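Long-range contacts in Two-component system sensor histidine kinase (Bacteroides thetaiotaomicron, PDB 3OTT), which probably acts as a membrane-bound sensor histidine kinase, its extracellular beta-propeller and beta-sandwich part apparently sensing saccharides: residues I148-D156 with F192-T200; E178-S186 with Y212-I223. All blocks are in the same frame, centred on the assembly; numbering follows the deposited sequence.

Both contacts join the propeller blade of strands 148-153 to 176-180 to the next, of strands 193-199 to 222-229. Contact 1 sets the innermost strands of the two blades side by side, parallel to within 11°; contact 2 lays the connection leaving the outermost strand of the first blade along the outer strands of the second. Along the chain their segments alternate: 148-156, 178-186, 192-200, 212-223. The centres are about 13 Å apart, and the contacts meet where Val-193 CG2 packs 4.0 Å from Leu-182 CD1. One blade interface is thus held near its inner edge and again further out.

Contact 1 of 2, residues I148-D156 with F192-T200; sequences IYSIIRTKD and FVNSLLEDT
Phe-192 meets Tyr-149 rim to rim at the entrance to the inner strand of its blade: Phe-192 CD1 lies 3.5 Å from Tyr-149 CE2, the ring planes only 16° apart and neither ring over the other. The carbonyl of Val-193 then turns to the tyrosine, its O 3.4 Å from Tyr-149 CB and near the ring plane at its edge. Asn-194 and Ser-195 form a classic beta bulge opposite Gly-208, as Tyr-149 and Ser-150 do opposite Gly-162, so the innermost strands of both blades carry the same irregularity at matching heights. Leu-196 follows, its CB packed 3.5 Å from Ser-150 OG and 3.9 Å from Ile-152 CG1, the two aliphatic chains crossing at a slant. Glu-198 extends toward the first blade: with CG anti to the backbone N (chi1 -179°) and the chain extended, its carboxylate arrives at the turn after strand 148-153. There OE2 accepts Lys-155 N on its syn side, 3.1 Å away and nearly straight at 165°, while Lys-155 CD passes 3.6 Å from Glu-198 OE1. Replacing Glu-198 by an alanine would remove the carboxylate and is likely to leave the Lys-155 amide without this acceptor and the turn freer to move. Because Glu-198 OE2 also stands 4.4 Å from Asp-156 OD2, the bond from Lys-155 N and the nearby Lys-155 ammonium probably offset the like charges.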
loop_
_atom_site.group_PDB
_atom_site.type_symbol
_atom_site.label_atom_id
_atom_site.label_comp_id
_atom_site.label_asym_id
_atom_site.label_seq_id
_atom_site.Cartn_x
_atom_site.Cartn_y
_atom_site.Cartn_z
ATOM N N ILE B 148 -22.700 -22.034 -17.077
ATOM C CA ILE B 148 -22.129 -21.129 -16.097
ATOM C C ILE B 148 -22.775 -19.768 -16.173
ATOM O O ILE B 148 -22.814 -19.171 -17.261
ATOM C CB ILE B 148 -20.629 -20.910 -16.392
ATOM C CG1 ILE B 148 -19.915 -22.235 -16.657
ATOM C CG2 ILE B 148 -19.940 -20.154 -15.240
ATOM C CD1 ILE B 148 -20.060 -23.295 -15.524
ATOM N N TYR B 149 -23.267 -19.256 -15.042
ATOM C CA TYR B 149 -23.854 -17.908 -15.019
ATOM C C TYR B 149 -23.039 -16.854 -14.282
ATOM O O TYR B 149 -23.253 -15.687 -14.474
ATOM C CB TYR B 149 -25.289 -17.906 -14.437
ATOM C CG TYR B 149 -26.261 -18.689 -15.242
ATOM C CD1 TYR B 149 -26.400 -18.467 -16.632
ATOM C CD2 TYR B 149 -27.067 -19.617 -14.640
ATOM C CE1 TYR B 149 -27.321 -19.159 -17.374
ATOM C CE2 TYR B 149 -27.960 -20.352 -15.367
ATOM C CZ TYR B 149 -28.106 -20.110 -16.744
ATOM O OH TYR B 149 -29.009 -20.861 -17.458
ATOM N N SER B 150 -22.188 -17.267 -13.360
ATOM C CA SER B 150 -21.503 -16.302 -12.507
ATOM C C SER B 150 -20.217 -16.895 -12.014
ATOM O O SER B 150 -20.162 -18.064 -11.654
ATOM C CB SER B 150 -22.367 -15.945 -11.294
ATOM O OG SER B 150 -21.716 -14.839 -10.615
ATOM N N ILE B 151 -19.169 -16.108 -12.098
ATOM C CA ILE B 151 -17.884 -16.456 -11.545
ATOM C C ILE B 151 -17.189 -15.280 -10.896
ATOM O O ILE B 151 -17.264 -14.157 -11.439
ATOM C CB ILE B 151 -16.952 -17.358 -12.425
ATOM C CG1 ILE B 151 -15.518 -16.974 -12.199
ATOM C CG2 ILE B 151 -17.277 -17.402 -13.875
ATOM C CD1 ILE B 151 -14.629 -18.031 -12.551
ATOM N N ILE B 152 -16.631 -15.532 -9.693
ATOM C CA ILE B 152 -15.884 -14.517 -8.942
ATOM C C ILE B 152 -14.597 -15.016 -8.339
ATOM O O ILE B 152 -14.436 -16.205 -8.009
ATOM C CB ILE B 152 -16.712 -13.816 -7.791
ATOM C CG1 ILE B 152 -17.163 -14.836 -6.771
ATOM C CG2 ILE B 152 -17.845 -12.873 -8.348
ATOM C CD1 ILE B 152 -17.519 -14.254 -5.388
ATOM N N ARG B 153 -13.681 -14.077 -8.181
ATOM C CA ARG B 153 -12.461 -14.334 -7.447
ATOM C C ARG B 153 -12.553 -13.569 -6.157
ATOM O O ARG B 153 -12.836 -12.380 -6.197
ATOM C CB ARG B 153 -11.202 -13.860 -8.214
ATOM C CG ARG B 153 -9.919 -14.324 -7.492
ATOM C CD ARG B 153 -8.646 -13.711 -8.037
ATOM N NE ARG B 153 -8.415 -12.452 -7.394
ATOM C CZ ARG B 153 -7.451 -12.173 -6.517
ATOM N NH1 ARG B 153 -6.507 -13.038 -6.187
ATOM N NH2 ARG B 153 -7.435 -10.960 -6.005
ATOM N N THR B 154 -12.352 -14.238 -5.026
ATOM C CA THR B 154 -12.203 -13.540 -3.738
ATOM C C THR B 154 -10.764 -13.007 -3.485
ATOM O O THR B 154 -9.826 -13.418 -4.163
ATOM C CB THR B 154 -12.613 -14.426 -2.558
ATOM O OG1 THR B 154 -11.853 -15.622 -2.586
ATOM C CG2 THR B 154 -14.113 -14.774 -2.580
ATOM N N LYS B 155 -10.609 -12.110 -2.502
ATOM C CA LYS B 155 -9.320 -11.530 -2.071
ATOM C C LYS B 155 -8.296 -12.583 -1.657
ATOM O O LYS B 155 -7.092 -12.375 -1.762
ATOM C CB LYS B 155 -9.550 -10.585 -0.904
ATOM C CG LYS B 155 -9.442 -9.118 -1.258
ATOM C CD LYS B 155 -10.210 -8.714 -2.567
ATOM C CE LYS B 155 -9.787 -7.298 -2.970
ATOM N NZ LYS B 155 -10.709 -6.778 -4.005
ATOM N N ASP B 156 -8.778 -13.721 -1.202
ATOM C CA ASP B 156 -7.896 -14.813 -0.787
ATOM C C ASP B 156 -7.730 -15.766 -1.951
ATOM O O ASP B 156 -7.300 -16.870 -1.780
ATOM C CB ASP B 156 -8.509 -15.522 0.423
ATOM C CG ASP B 156 -10.032 -15.679 0.285
ATOM O OD1 ASP B 156 -10.484 -16.456 -0.596
ATOM O OD2 ASP B 156 -10.797 -14.979 1.018
ATOM N N PHE B 192 -30.573 -22.536 -10.027
ATOM C CA PHE B 192 -29.828 -21.518 -10.813
ATOM C C PHE B 192 -29.033 -20.648 -9.899
ATOM O O PHE B 192 -29.602 -20.008 -9.051
ATOM C CB PHE B 192 -30.772 -20.466 -11.474
ATOM C CG PHE B 192 -31.544 -20.939 -12.660
ATOM C CD1 PHE B 192 -31.123 -20.585 -13.964
ATOM C CD2 PHE B 192 -32.759 -21.642 -12.495
ATOM C CE1 PHE B 192 -31.853 -20.976 -15.121
ATOM C CE2 PHE B 192 -33.514 -22.048 -13.617
ATOM C CZ PHE B 192 -33.054 -21.712 -14.953
ATOM N N VAL B 193 -27.750 -20.493 -10.141
ATOM C CA VAL B 193 -27.054 -19.452 -9.419
ATOM C C VAL B 193 -26.678 -18.348 -10.380
ATOM O O VAL B 193 -25.698 -18.476 -11.119
ATOM C CB VAL B 193 -25.817 -19.981 -8.691
ATOM C CG1 VAL B 193 -24.970 -18.811 -8.173
ATOM C CG2 VAL B 193 -26.220 -20.908 -7.530
ATOM N N ASN B 194 -27.444 -17.253 -10.349
ATOM C CA ASN B 194 -27.289 -16.156 -11.299
ATOM C C ASN B 194 -26.222 -15.193 -10.905
ATOM O O ASN B 194 -25.712 -14.436 -11.768
ATOM C CB ASN B 194 -28.531 -15.259 -11.366
ATOM C CG ASN B 194 -29.793 -15.993 -11.636
ATOM O OD1 ASN B 194 -29.888 -16.785 -12.583
ATOM N ND2 ASN B 194 -30.812 -15.722 -10.809
ATOM N N SER B 195 -25.903 -15.120 -9.611
ATOM C CA SER B 195 -25.084 -13.964 -9.187
ATOM C C SER B 195 -24.313 -14.210 -7.896
ATOM O O SER B 195 -24.858 -14.878 -6.981
ATOM C CB SER B 195 -25.996 -12.738 -8.997
ATOM O OG SER B 195 -25.199 -11.614 -8.754
ATOM N N LEU B 196 -23.083 -13.668 -7.843
ATOM C CA LEU B 196 -22.142 -13.892 -6.770
ATOM C C LEU B 196 -21.449 -12.609 -6.432
ATOM O O LEU B 196 -21.112 -11.854 -7.330
ATOM C CB LEU B 196 -21.067 -14.937 -7.165
ATOM C CG LEU B 196 -21.513 -16.382 -7.413
ATOM C CD1 LEU B 196 -20.304 -17.302 -7.847
ATOM C CD2 LEU B 196 -22.202 -16.909 -6.185
ATOM N N LEU B 197 -21.192 -12.384 -5.158
ATOM C CA LEU B 197 -20.532 -11.159 -4.742
ATOM C C LEU B 197 -19.780 -11.370 -3.437
ATOM O O LEU B 197 -20.348 -11.840 -2.405
ATOM C CB LEU B 197 -21.528 -9.998 -4.572
ATOM C CG LEU B 197 -20.899 -8.646 -4.141
ATOM C CD1 LEU B 197 -20.143 -7.902 -5.263
ATOM C CD2 LEU B 197 -21.928 -7.715 -3.507
ATOM N N GLU B 198 -18.515 -10.997 -3.463
ATOM C CA GLU B 198 -17.715 -11.064 -2.267
ATOM C C GLU B 198 -17.969 -9.841 -1.430
ATOM O O GLU B 198 -18.075 -8.759 -1.957
ATOM C CB GLU B 198 -16.251 -11.117 -2.597
ATOM C CG GLU B 198 -15.381 -11.214 -1.326
ATOM C CD GLU B 198 -13.882 -11.066 -1.582
ATOM O OE1 GLU B 198 -13.460 -10.355 -2.566
ATOM O OE2 GLU B 198 -13.132 -11.649 -0.769
ATOM N N ASP B 199 -18.020 -10.022 -0.105
ATOM C CA ASP B 199 -18.224 -8.935 0.859
ATOM C C ASP B 199 -17.167 -9.092 1.951
ATOM O O ASP B 199 -17.362 -9.888 2.863
ATOM C CB ASP B 199 -19.620 -9.113 1.501
ATOM C CG ASP B 199 -20.027 -7.949 2.407
ATOM O OD1 ASP B 199 -19.146 -7.200 2.858
ATOM O OD2 ASP B 199 -21.248 -7.757 2.642
ATOM N N THR B 200 -16.078 -8.317 1.886
ATOM C CA THR B 200 -14.940 -8.401 2.853
ATOM C C THR B 200 -15.280 -7.866 4.238
ATOM O O THR B 200 -14.644 -8.225 5.225
ATOM C CB THR B 200 -13.692 -7.702 2.318
ATOM O OG1 THR B 200 -14.030 -6.371 1.903
ATOM C CG2 THR B 200 -13.206 -8.429 1.093
#

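Contact 2 of 2, residues E178-S186 with Y212-I223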
loop_
_atom_site.group_PDB
_atom_site.type_symbol
_atom_site.label_atom_id
_atom_site.label_comp_id
_atom_site.label_asym_id
_atom_site.label_seq_id
_atom_site.Cartn_x
_atom_site.Cartn_y
_atom_site.Cartn_z
ATOM N N GLU B 178 -15.258 -28.396 -5.794
ATOM C CA GLU B 178 -15.999 -28.863 -4.639
ATOM C C GLU B 178 -17.395 -28.193 -4.618
ATOM O O GLU B 178 -17.472 -26.959 -4.638
ATOM C CB GLU B 178 -15.197 -28.449 -3.388
ATOM C CG GLU B 178 -15.918 -28.793 -2.095
ATOM C CD GLU B 178 -15.240 -28.242 -0.807
ATOM O OE1 GLU B 178 -14.307 -27.364 -0.881
ATOM O OE2 GLU B 178 -15.700 -28.700 0.284
ATOM N N GLY B 179 -18.464 -28.964 -4.579
ATOM C CA GLY B 179 -19.833 -28.421 -4.425
ATOM C C GLY B 179 -20.105 -27.720 -3.086
ATOM O O GLY B 179 -19.452 -28.029 -2.074
ATOM N N ILE B 180 -21.027 -26.748 -3.092
ATOM C CA ILE B 180 -21.467 -26.084 -1.859
ATOM C C ILE B 180 -22.982 -26.093 -1.876
ATOM O O ILE B 180 -23.597 -25.313 -2.599
ATOM C CB ILE B 180 -20.981 -24.612 -1.707
ATOM C CG1 ILE B 180 -19.485 -24.552 -1.619
ATOM C CG2 ILE B 180 -21.565 -23.959 -0.450
ATOM C CD1 ILE B 180 -18.952 -23.227 -2.151
ATOM N N PRO B 181 -23.583 -27.001 -1.103
ATOM C CA PRO B 181 -25.018 -27.245 -1.114
ATOM C C PRO B 181 -25.757 -26.069 -0.526
ATOM O O PRO B 181 -25.281 -25.487 0.433
ATOM C CB PRO B 181 -25.184 -28.481 -0.172
ATOM C CG PRO B 181 -23.776 -29.124 -0.077
ATOM C CD PRO B 181 -22.867 -27.891 -0.157
ATOM N N LEU B 182 -26.918 -25.737 -1.070
ATOM C CA LEU B 182 -27.612 -24.534 -0.644
ATOM C C LEU B 182 -28.943 -24.949 -0.056
ATOM O O LEU B 182 -29.735 -25.631 -0.693
ATOM C CB LEU B 182 -27.772 -23.536 -1.802
ATOM C CG LEU B 182 -26.479 -22.977 -2.441
ATOM C CD1 LEU B 182 -26.769 -22.387 -3.813
ATOM C CD2 LEU B 182 -25.772 -21.904 -1.631
ATOM N N PRO B 183 -29.177 -24.575 1.185
ATOM C CA PRO B 183 -30.336 -25.105 1.955
ATOM C C PRO B 183 -31.633 -24.401 1.547
ATOM O O PRO B 183 -31.765 -23.173 1.613
ATOM C CB PRO B 183 -29.963 -24.794 3.434
ATOM C CG PRO B 183 -29.073 -23.564 3.351
ATOM C CD PRO B 183 -28.233 -23.841 2.040
ATOM N N VAL B 184 -32.585 -25.194 1.106
ATOM C CA VAL B 184 -33.792 -24.669 0.507
ATOM C C VAL B 184 -34.984 -25.426 1.123
ATOM O O VAL B 184 -34.795 -26.526 1.652
ATOM C CB VAL B 184 -33.723 -24.833 -1.065
ATOM C CG1 VAL B 184 -35.094 -24.758 -1.666
ATOM C CG2 VAL B 184 -32.793 -23.781 -1.684
ATOM N N HIS B 185 -36.176 -24.834 1.037
ATOM C CA HIS B 185 -37.417 -25.496 1.461
ATOM C C HIS B 185 -37.877 -26.783 0.699
ATOM O O HIS B 185 -38.420 -27.671 1.329
ATOM C CB HIS B 185 -38.582 -24.502 1.637
ATOM C CG HIS B 185 -39.712 -25.059 2.467
ATOM N ND1 HIS B 185 -41.010 -25.139 2.011
ATOM C CD2 HIS B 185 -39.712 -25.642 3.693
ATOM C CE1 HIS B 185 -41.765 -25.704 2.936
ATOM N NE2 HIS B 185 -41.000 -26.023 3.962
ATOM N N SER B 186 -37.677 -26.902 -0.617
ATOM C CA SER B 186 -37.851 -28.225 -1.313
ATOM C C SER B 186 -37.275 -28.252 -2.740
ATOM O O SER B 186 -36.322 -27.544 -3.046
ATOM C CB SER B 186 -39.328 -28.649 -1.344
ATOM O OG SER B 186 -39.995 -28.098 -2.477
ATOM N N TYR B 212 -34.073 -17.068 -3.530
ATOM C CA TYR B 212 -33.342 -16.918 -2.289
ATOM C C TYR B 212 -32.132 -16.085 -2.541
ATOM O O TYR B 212 -31.571 -16.106 -3.640
ATOM C CB TYR B 212 -32.815 -18.272 -1.822
ATOM C CG TYR B 212 -33.859 -19.265 -1.454
ATOM C CD1 TYR B 212 -34.366 -20.150 -2.398
ATOM C CD2 TYR B 212 -34.346 -19.324 -0.137
ATOM C CE1 TYR B 212 -35.361 -21.085 -2.053
ATOM C CE2 TYR B 212 -35.309 -20.282 0.222
ATOM C CZ TYR B 212 -35.824 -21.134 -0.734
ATOM O OH TYR B 212 -36.754 -22.086 -0.341
ATOM N N LEU B 213 -31.720 -15.416 -1.485
ATOM C CA LEU B 213 -30.451 -14.776 -1.353
ATOM C C LEU B 213 -29.705 -15.494 -0.146
ATOM O O LEU B 213 -30.263 -15.566 0.974
ATOM C CB LEU B 213 -30.689 -13.316 -0.971
ATOM C CG LEU B 213 -29.448 -12.434 -0.834
ATOM C CD1 LEU B 213 -28.551 -12.499 -2.100
ATOM C CD2 LEU B 213 -29.837 -10.988 -0.482
ATOM N N PHE B 214 -28.518 -16.044 -0.402
ATOM C CA PHE B 214 -27.705 -16.733 0.609
ATOM C C PHE B 214 -26.499 -15.931 0.965
ATOM O O PHE B 214 -25.951 -15.211 0.116
ATOM C CB PHE B 214 -27.239 -18.065 0.107
ATOM C CG PHE B 214 -28.359 -19.037 -0.166
ATOM C CD1 PHE B 214 -28.902 -19.152 -1.428
ATOM C CD2 PHE B 214 -28.846 -19.887 0.869
ATOM C CE1 PHE B 214 -29.972 -20.130 -1.682
ATOM C CE2 PHE B 214 -29.882 -20.825 0.638
ATOM C CZ PHE B 214 -30.458 -20.932 -0.666
ATOM N N GLN B 215 -26.039 -16.089 2.200
ATOM C CA GLN B 215 -24.677 -15.742 2.527
ATOM C C GLN B 215 -23.930 -17.007 2.874
ATOM O O GLN B 215 -24.366 -17.757 3.735
ATOM C CB GLN B 215 -24.664 -14.892 3.758
ATOM C CG GLN B 215 -25.006 -13.490 3.508
ATOM C CD GLN B 215 -25.136 -12.716 4.799
ATOM O OE1 GLN B 215 -26.176 -12.785 5.487
ATOM N NE2 GLN B 215 -24.089 -11.955 5.133
ATOM N N TYR B 216 -22.763 -17.216 2.270
ATOM C CA TYR B 216 -21.880 -18.345 2.634
ATOM C C TYR B 216 -20.656 -17.775 3.330
ATOM O O TYR B 216 -20.123 -16.765 2.902
ATOM C CB TYR B 216 -21.515 -19.099 1.381
ATOM C CG TYR B 216 -20.341 -20.048 1.508
ATOM C CD1 TYR B 216 -20.485 -21.252 2.202
ATOM C CD2 TYR B 216 -19.109 -19.761 0.951
ATOM C CE1 TYR B 216 -19.479 -22.151 2.339
ATOM C CE2 TYR B 216 -18.035 -20.681 1.135
ATOM C CZ TYR B 216 -18.269 -21.905 1.834
ATOM O OH TYR B 216 -17.328 -22.905 2.025
ATOM N N PHE B 217 -20.188 -18.433 4.387
ATOM C CA PHE B 217 -19.065 -17.892 5.186
ATOM C C PHE B 217 -17.963 -18.903 5.128
ATOM O O PHE B 217 -18.014 -19.936 5.865
ATOM C CB PHE B 217 -19.474 -17.687 6.662
ATOM C CG PHE B 217 -20.615 -16.746 6.831
ATOM C CD1 PHE B 217 -20.364 -15.395 7.008
ATOM C CD2 PHE B 217 -21.955 -17.201 6.800
ATOM C CE1 PHE B 217 -21.426 -14.464 7.185
ATOM C CE2 PHE B 217 -23.010 -16.297 6.951
ATOM C CZ PHE B 217 -22.748 -14.909 7.142
ATOM N N PRO B 218 -16.963 -18.642 4.285
ATOM C CA PRO B 218 -15.891 -19.626 4.056
ATOM C C PRO B 218 -15.084 -19.933 5.316
ATOM O O PRO B 218 -14.563 -21.038 5.446
ATOM C CB PRO B 218 -15.007 -19.005 2.945
ATOM C CG PRO B 218 -15.717 -17.702 2.500
ATOM C CD PRO B 218 -16.861 -17.426 3.437
ATOM N N SER B 219 -14.981 -19.008 6.247
ATOM C CA SER B 219 -14.251 -19.315 7.479
ATOM C C SER B 219 -14.828 -20.460 8.346
ATOM O O SER B 219 -14.097 -21.047 9.119
ATOM C CB SER B 219 -14.095 -18.080 8.321
ATOM O OG SER B 219 -15.375 -17.704 8.751
ATOM N N THR B 220 -16.127 -20.750 8.245
ATOM C CA THR B 220 -16.754 -21.765 9.063
ATOM C C THR B 220 -17.590 -22.762 8.250
ATOM O O THR B 220 -18.027 -23.757 8.773
ATOM C CB THR B 220 -17.703 -21.126 10.054
ATOM O OG1 THR B 220 -18.706 -20.331 9.352
ATOM C CG2 THR B 220 -16.937 -20.238 11.059
ATOM N N GLY B 221 -17.848 -22.470 6.977
ATOM C CA GLY B 221 -18.794 -23.230 6.161
ATOM C C GLY B 221 -20.275 -22.981 6.458
ATOM O O GLY B 221 -21.137 -23.694 5.928
ATOM N N GLN B 222 -20.612 -22.060 7.364
ATOM C CA GLN B 222 -22.045 -21.738 7.561
ATOM C C GLN B 222 -22.672 -21.124 6.288
ATOM O O GLN B 222 -21.999 -20.439 5.548
ATOM C CB GLN B 222 -22.241 -20.820 8.745
ATOM C CG GLN B 222 -21.814 -21.483 10.040
ATOM C CD GLN B 222 -21.661 -20.494 11.167
ATOM O OE1 GLN B 222 -20.609 -19.841 11.288
ATOM N NE2 GLN B 222 -22.717 -20.347 12.003
ATOM N N ILE B 223 -23.949 -21.413 6.062
ATOM C CA ILE B 223 -24.729 -20.979 4.920
ATOM C C ILE B 223 -26.085 -20.485 5.470
ATOM O O ILE B 223 -26.827 -21.210 6.134
ATOM C CB ILE B 223 -24.953 -22.083 3.865
ATOM C CG1 ILE B 223 -23.601 -22.524 3.257
ATOM C CG2 ILE B 223 -25.704 -21.472 2.627
ATOM C CD1 ILE B 223 -23.616 -23.984 2.591
#
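In the passage between two propeller blades, Ile-180 packs CG2 against Tyr-216 and 3.7 Å from Ile-223 CD1. From there the chain runs along the outer strands 212-217 and 222-229 of the next blade. Leu-182 sets CB over one face of the Phe-214 ring, 4.1 Å from the centroid, a CH-pi contact displaced toward the rim. Pro-183 touches two partners with CD, 3.5 Å from Ile-223 CG2 and 3.7 Å from Phe-214 CE2. Its carbonyl O lies at the edge of that ring, in plane and 3.2 Å from CE2, and also accepts a hydrogen bond from the side chain of Gln-225. Such a passage, from the outermost strand of one blade toward the innermost of the next, is the standard way a beta-propeller is threaded. The chi1 of Val-184 (160°) turns CG1 away from the backbone N and brings both methyls to Tyr-212: CG1 packs by the hydroxyl, and CG2 sits over the ring face, 4.2 Å from its centroid, while also meeting Phe-214 at its edge. Beyond it, His-185 N donates to Tyr-212 OH at 3.1 Å and 166°. At the opposite end of strand 212-217, Phe-217 packs on Thr-220 of the second subunit.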